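Local coordinates for invasion-associated protein (PDB 4LJ1) that probably binds peptidoglycan without cleaving it, using an NlpC/p60 domain adapted to a non-catalytic role in the mycobacterial cell wall, at residues A[50-55]-A[96-101]; A[86-91]-A[126-131]. One frame throughout, in Å; residues are numbered along the deposited sequence.

Interaction 1: A[50-55]-A[96-101]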
loop_
_atom_site.group_PDB
_atom_site.type_symbol
_atom_site.label_atom_id
_atom_site.label_comp_id
_atom_site.label_asym_id
_atom_site.label_seq_id
_atom_site.Cartn_x
_atom_site.Cartn_y
_atom_site.Cartn_z
ATOM N N GLY A 50 -2.248 -4.233 5.798
ATOM C CA GLY A 50 -1.218 -5.088 6.337
ATOM C C GLY A 50 -0.048 -5.204 5.375
ATOM O O GLY A 50 1.113 -5.188 5.792
ATOM N N LEU A 51 -0.337 -5.345 4.081
ATOM C CA LEU A 51 0.726 -5.467 3.089
ATOM C C LEU A 51 1.560 -4.187 3.052
ATOM O O LEU A 51 2.798 -4.247 2.994
ATOM C CB LEU A 51 0.134 -5.751 1.712
ATOM C CG LEU A 51 1.150 -5.799 0.569
ATOM C CD1 LEU A 51 2.124 -6.987 0.717
ATOM C CD2 LEU A 51 0.422 -5.882 -0.773
ATOM N N ILE A 52 0.898 -3.040 3.029
ATOM C CA ILE A 52 1.613 -1.756 2.984
ATOM C C ILE A 52 2.458 -1.558 4.232
ATOM O O ILE A 52 3.601 -1.105 4.150
ATOM C CB ILE A 52 0.614 -0.576 2.783
ATOM C CG1 ILE A 52 -0.050 -0.609 1.435
ATOM C CG2 ILE A 52 1.265 0.758 3.033
ATOM C CD1 ILE A 52 0.872 -0.798 0.296
ATOM N N GLN A 53 1.920 -1.912 5.391
ATOM C CA GLN A 53 2.729 -1.834 6.632
ATOM C C GLN A 53 3.968 -2.715 6.544
ATOM O O GLN A 53 5.056 -2.289 6.908
ATOM C CB GLN A 53 1.922 -2.241 7.858
ATOM C CG GLN A 53 0.876 -1.250 8.323
ATOM C CD GLN A 53 0.238 -1.678 9.632
ATOM O OE1 GLN A 53 0.122 -2.873 9.911
ATOM N NE2 GLN A 53 -0.148 -0.713 10.470
ATOM N N TYR A 54 3.790 -3.934 6.056
ATOM C CA TYR A 54 4.928 -4.837 5.922
ATOM C C TYR A 54 5.991 -4.235 5.006
ATOM O O TYR A 54 7.186 -4.206 5.318
ATOM C CB TYR A 54 4.468 -6.199 5.369
ATOM C CG TYR A 54 5.624 -7.153 5.150
ATOM C CD1 TYR A 54 6.319 -7.679 6.230
ATOM C CD2 TYR A 54 6.087 -7.452 3.857
ATOM C CE1 TYR A 54 7.413 -8.505 6.037
ATOM C CE2 TYR A 54 7.197 -8.268 3.653
ATOM C CZ TYR A 54 7.843 -8.801 4.754
ATOM O OH TYR A 54 8.949 -9.614 4.583
ATOM N N ALA A 55 5.567 -3.749 3.845
ATOM C CA ALA A 55 6.510 -3.219 2.873
ATOM C C ALA A 55 7.284 -2.044 3.470
ATOM O O ALA A 55 8.530 -2.017 3.424
ATOM C CB ALA A 55 5.803 -2.826 1.569
ATOM N N GLN A 96 -11.389 3.510 1.478
ATOM C CA GLN A 96 -11.719 2.142 0.993
ATOM C C GLN A 96 -10.516 1.215 0.993
ATOM O O GLN A 96 -10.588 0.124 1.535
ATOM C CB GLN A 96 -12.397 2.159 -0.384
ATOM C CG GLN A 96 -12.729 0.778 -0.928
ATOM C CD GLN A 96 -13.438 0.807 -2.266
ATOM O OE1 GLN A 96 -13.488 1.819 -2.953
ATOM N NE2 GLN A 96 -13.990 -0.332 -2.641
ATOM N N SER A 97 -9.405 1.604 0.377
ATOM C CA SER A 97 -8.241 0.728 0.259
ATOM C C SER A 97 -6.993 1.523 -0.081
ATOM O O SER A 97 -7.049 2.728 -0.343
ATOM C CB SER A 97 -8.478 -0.339 -0.818
ATOM O OG SER A 97 -7.581 -1.420 -0.614
ATOM N N VAL A 98 -5.865 0.814 -0.101
ATOM C CA VAL A 98 -4.545 1.351 -0.423
ATOM C C VAL A 98 -3.772 0.340 -1.239
ATOM O O VAL A 98 -3.963 -0.876 -1.048
ATOM C CB VAL A 98 -3.795 1.771 0.877
ATOM C CG1 VAL A 98 -3.576 0.578 1.826
ATOM C CG2 VAL A 98 -2.487 2.486 0.568
ATOM N N ALA A 99 -2.895 0.822 -2.115
ATOM C CA ALA A 99 -2.032 -0.001 -2.943
ATOM C C ALA A 99 -0.692 0.701 -3.085
ATOM O O ALA A 99 -0.595 1.893 -2.839
ATOM C CB ALA A 99 -2.666 -0.253 -4.310
ATOM N N LEU A 100 0.333 -0.046 -3.474
ATOM C CA LEU A 100 1.685 0.490 -3.606
ATOM C C LEU A 100 1.990 0.730 -5.090
ATOM O O LEU A 100 1.972 -0.204 -5.900
ATOM C CB LEU A 100 2.683 -0.511 -3.031
ATOM C CG LEU A 100 4.171 -0.125 -3.031
ATOM C CD1 LEU A 100 4.433 1.109 -2.169
ATOM C CD2 LEU A 100 5.029 -1.287 -2.587
ATOM N N TYR A 101 2.264 1.984 -5.473
ATOM C CA TYR A 101 2.602 2.273 -6.859
ATOM C C TYR A 101 3.998 1.769 -7.180
ATOM O O TYR A 101 4.940 2.033 -6.443
ATOM C CB TYR A 101 2.499 3.779 -7.142
ATOM C CG TYR A 101 2.639 4.138 -8.618
ATOM C CD1 TYR A 101 1.965 3.419 -9.591
ATOM C CD2 TYR A 101 3.458 5.166 -9.040
ATOM C CE1 TYR A 101 2.098 3.708 -10.926
ATOM C CE2 TYR A 101 3.566 5.481 -10.390
ATOM C CZ TYR A 101 2.894 4.737 -11.335
ATOM O OH TYR A 101 3.001 4.996 -12.701
#
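The CD1 methyl of Ile52 sits squarely over one face of the peptide group that joins Ala99 to Leu100. Ile52 CD1 is 4.0 Å from the carbonyl carbon, Ala99 C. That peptide is the flat group of this contact, and no aromatic ring takes part in it. In the sheet, the backbone of Leu100 is hydrogen-bonded to Leu108.

Ile52 is the helix side chain that reaches into the strand. Its CG1 meets CG1 of Val98 at 3.7 Å. Its CD1 also touches CB of Leu100, at 3.8 Å. The chain of Ile52 is bent about CB-CG1 (chi2 -48°), which turns CD1 to the Leu100 side while CG1 stays against Val98. With CG1 of Val98 between its backbone N and carbonyl carbon (chi1 61°), that methyl faces CG1 of Ile52, and CG2 of Val98 lies a little farther from Ile52 CG1, at 4.0 Å. One turn further along the helix, CB of Ala55 lies 4.5 Å from CD2 of Leu100, a looser touch. No hydrogen bond links the two segments. All of the touching residues are buried.

The segment axes come within 8.5 Å at an angle of 38°, a helix laid on a sheet. This is the helix-on-sheet core of the papain-like NlpC/p60 fold. In catalytic relatives a cysteine begins this helix and a histidine begins this strand. Ala48 and Ser97 probably occupy those two positions here, consistent with a non-catalytic domain.

Around this core, Ile52 also rests on Leu63 and on Leu87 of strand 87-90. Val98 touches Ala48 of the helix and Phe89 of strand 87-90. Leu51, from the same helix, packs on Leu108 and Val110 of strand 106-110.

Interaction 2: A[86-91]-A[126-131]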
loop_
_atom_site.group_PDB
_atom_site.type_symbol
_atom_site.label_atom_id
_atom_site.label_comp_id
_atom_site.label_asym_id
_atom_site.label_seq_id
_atom_site.Cartn_x
_atom_site.Cartn_y
_atom_site.Cartn_z
ATOM N N ASP A 86 5.122 5.593 -4.095
ATOM C CA ASP A 86 3.987 6.366 -3.618
ATOM C C ASP A 86 2.814 5.398 -3.366
ATOM O O ASP A 86 2.722 4.356 -3.994
ATOM C CB ASP A 86 3.576 7.408 -4.655
ATOM C CG ASP A 86 4.560 8.554 -4.812
ATOM O OD1 ASP A 86 5.471 8.716 -3.954
ATOM O OD2 ASP A 86 4.391 9.341 -5.774
ATOM N N LEU A 87 1.921 5.805 -2.484
ATOM C CA LEU A 87 0.713 5.029 -2.170
ATOM C C LEU A 87 -0.484 5.566 -2.945
ATOM O O LEU A 87 -0.704 6.784 -3.011
ATOM C CB LEU A 87 0.442 5.130 -0.672
ATOM C CG LEU A 87 1.507 4.552 0.267
ATOM C CD1 LEU A 87 1.092 4.791 1.712
ATOM C CD2 LEU A 87 1.716 3.071 -0.017
ATOM N N ILE A 88 -1.223 4.645 -3.540
ATOM C CA ILE A 88 -2.475 4.896 -4.243
ATOM C C ILE A 88 -3.620 4.528 -3.306
ATOM O O ILE A 88 -3.544 3.509 -2.614
ATOM C CB ILE A 88 -2.528 4.041 -5.522
ATOM C CG1 ILE A 88 -1.477 4.502 -6.535
ATOM C CG2 ILE A 88 -3.930 4.076 -6.152
ATOM C CD1 ILE A 88 -1.194 3.493 -7.625
ATOM N N PHE A 89 -4.671 5.322 -3.307
ATOM C CA PHE A 89 -5.836 5.070 -2.467
ATOM C C PHE A 89 -7.104 4.967 -3.282
ATOM O O PHE A 89 -7.210 5.525 -4.390
ATOM C CB PHE A 89 -5.983 6.166 -1.412
ATOM C CG PHE A 89 -4.843 6.223 -0.444
ATOM C CD1 PHE A 89 -3.687 6.889 -0.754
ATOM C CD2 PHE A 89 -4.937 5.585 0.774
ATOM C CE1 PHE A 89 -2.616 6.915 0.128
ATOM C CE2 PHE A 89 -3.881 5.615 1.666
ATOM C CZ PHE A 89 -2.716 6.273 1.338
ATOM N N TYR A 90 -8.077 4.284 -2.691
ATOM C CA TYR A 90 -9.438 4.225 -3.181
ATOM C C TYR A 90 -10.387 4.729 -2.111
ATOM O O TYR A 90 -10.162 4.549 -0.915
ATOM C CB TYR A 90 -9.792 2.772 -3.638
ATOM C CG TYR A 90 -8.966 2.402 -4.844
ATOM C CD1 TYR A 90 -9.395 2.725 -6.117
ATOM C CD2 TYR A 90 -7.688 1.885 -4.717
ATOM C CE1 TYR A 90 -8.604 2.478 -7.233
ATOM C CE2 TYR A 90 -6.901 1.627 -5.830
ATOM C CZ TYR A 90 -7.354 1.960 -7.084
ATOM O OH TYR A 90 -6.565 1.767 -8.193
ATOM N N GLY A 91 -11.492 5.315 -2.561
ATOM C CA GLY A 91 -12.540 5.818 -1.696
ATOM C C GLY A 91 -12.397 7.276 -1.338
ATOM O O GLY A 91 -11.332 7.868 -1.493
ATOM N N PRO A 126 -8.111 11.292 -5.380
ATOM C CA PRO A 126 -7.420 12.207 -6.309
ATOM C C PRO A 126 -5.926 12.451 -6.111
ATOM O O PRO A 126 -5.286 13.006 -6.995
ATOM C CB PRO A 126 -8.175 13.532 -6.148
ATOM C CG PRO A 126 -9.258 13.309 -5.190
ATOM C CD PRO A 126 -9.342 11.877 -4.823
ATOM N N TYR A 127 -5.419 12.157 -4.926
ATOM C CA TYR A 127 -4.002 12.294 -4.625
ATOM C C TYR A 127 -3.425 10.948 -4.241
ATOM O O TYR A 127 -4.105 10.119 -3.613
ATOM C CB TYR A 127 -3.816 13.232 -3.448
ATOM C CG TYR A 127 -4.140 14.666 -3.695
ATOM C CD1 TYR A 127 -3.258 15.473 -4.408
ATOM C CD2 TYR A 127 -5.287 15.240 -3.192
ATOM C CE1 TYR A 127 -3.504 16.824 -4.600
ATOM C CE2 TYR A 127 -5.545 16.592 -3.388
ATOM C CZ TYR A 127 -4.655 17.361 -4.119
ATOM O OH TYR A 127 -4.917 18.679 -4.331
ATOM N N LEU A 128 -2.151 10.721 -4.593
ATOM C CA LEU A 128 -1.312 9.691 -4.005
ATOM C C LEU A 128 -0.666 10.268 -2.750
ATOM O O LEU A 128 -0.694 11.494 -2.520
ATOM C CB LEU A 128 -0.254 9.208 -4.998
ATOM C CG LEU A 128 -0.705 8.416 -6.238
ATOM C CD1 LEU A 128 -1.278 9.354 -7.305
ATOM C CD2 LEU A 128 0.435 7.568 -6.803
ATOM N N VAL A 129 -0.027 9.399 -1.968
ATOM C CA VAL A 129 0.755 9.851 -0.822
ATOM C C VAL A 129 2.202 9.459 -1.015
ATOM O O VAL A 129 2.515 8.320 -1.342
ATOM C CB VAL A 129 0.241 9.263 0.501
ATOM C CG1 VAL A 129 1.285 9.355 1.623
ATOM C CG2 VAL A 129 -1.067 9.938 0.874
ATOM N N ARG A 130 3.102 10.408 -0.773
ATOM C CA ARG A 130 4.520 10.142 -0.734
ATOM C C ARG A 130 4.968 9.996 0.708
ATOM O O ARG A 130 4.874 10.918 1.501
ATOM C CB ARG A 130 5.317 11.255 -1.395
ATOM C CG ARG A 130 6.805 10.906 -1.474
ATOM C CD ARG A 130 7.501 11.541 -2.637
ATOM N NE ARG A 130 6.823 11.238 -3.873
ATOM C CZ ARG A 130 6.739 12.061 -4.903
ATOM N NH1 ARG A 130 7.358 13.243 -4.906
ATOM N NH2 ARG A 130 6.061 11.663 -5.961
ATOM N N VAL A 131 5.484 8.830 1.035
ATOM C CA VAL A 131 5.856 8.488 2.380
ATOM C C VAL A 131 7.283 8.936 2.690
ATOM O O VAL A 131 7.546 9.498 3.749
ATOM C CB VAL A 131 5.737 6.957 2.548
ATOM C CG1 VAL A 131 6.165 6.521 3.927
ATOM C CG2 VAL A 131 4.312 6.514 2.258
HETATM O O HOH W 1 -4.625 7.733 -4.933
#
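Leu87 and Val129 form a single antiparallel bridge, a hydrogen-bonded pair, where strand 128-130 runs along the outermost strand 87-90 of the four-stranded sheet. Leu87 N donates to Val129 O at 2.8 Å, and Val129 N returns the bond to Leu87 O at 2.9 Å. Beyond the bridge the backbones are joined by a water, which accepts from Phe89 N at 2.9 Å and lies close to Tyr127 O, to which it can donate.

A salt bridge ties the other end. Arg130 grips Asp86 side-on: NE reaches OD1 at 2.9 Å with a nearly straight bond (174°), and NH2 reaches OD2 at 2.9 Å. Both oxygens use their syn lone pairs. The carboxylate and guanidinium planes are only 18° apart. A bend in the arginine chain (chi3 -54°) swings the guanidinium back to the carboxylate. Second partners steady both groups: Arg83 N donates to OD2 of Asp86, and NH2 of Arg130 also bonds Gln81 O.

Apolar side chains line both sides of the bridge. On one, Ile88 CG1 lies beside Leu128 CD2 at 3.6 Å, the two side chains pointing the same way. On the other, CE1 of the Phe89 ring meets CG2 of Val129 at 3.5 Å, obliquely to the ring. Here too, Leu87 CD1 touches Val131 CG2 at 3.7 Å.

Strand 128-130 also pairs with strand 75-77, so it lies between that short strand and the main sheet. Helix 67-73 packs alongside: its Tyr71 touches Val129 and meets the Phe89 ring edge-to-face. Leu87 packs on Val98 and Leu100 of strand 97-103.

After the N-terminal helix 5-16 and two short strands, helix 48-57 supplies the first half of interaction 1. The chain then runs through helix 67-73 and strand 75-77 into strand 87-90, and turns into strand 97-103, where interaction 1 closes a loop of 40 residues. Strands 106-110 and 114-118 complete the sheet before strand 128-130 returns to strand 87-90, where interaction 2 closes a loop of 34 residues. The two loops cross: segment 86-91 lies between the halves of interaction 1, and its partner 126-131 lies beyond 96-101. Directly between them, Ala99 N probably donates to Ile88 O, and Tyr101 N to Asp86 O. Together the contacts join helix 48-57, the four-stranded sheet and the last strand, 128-130.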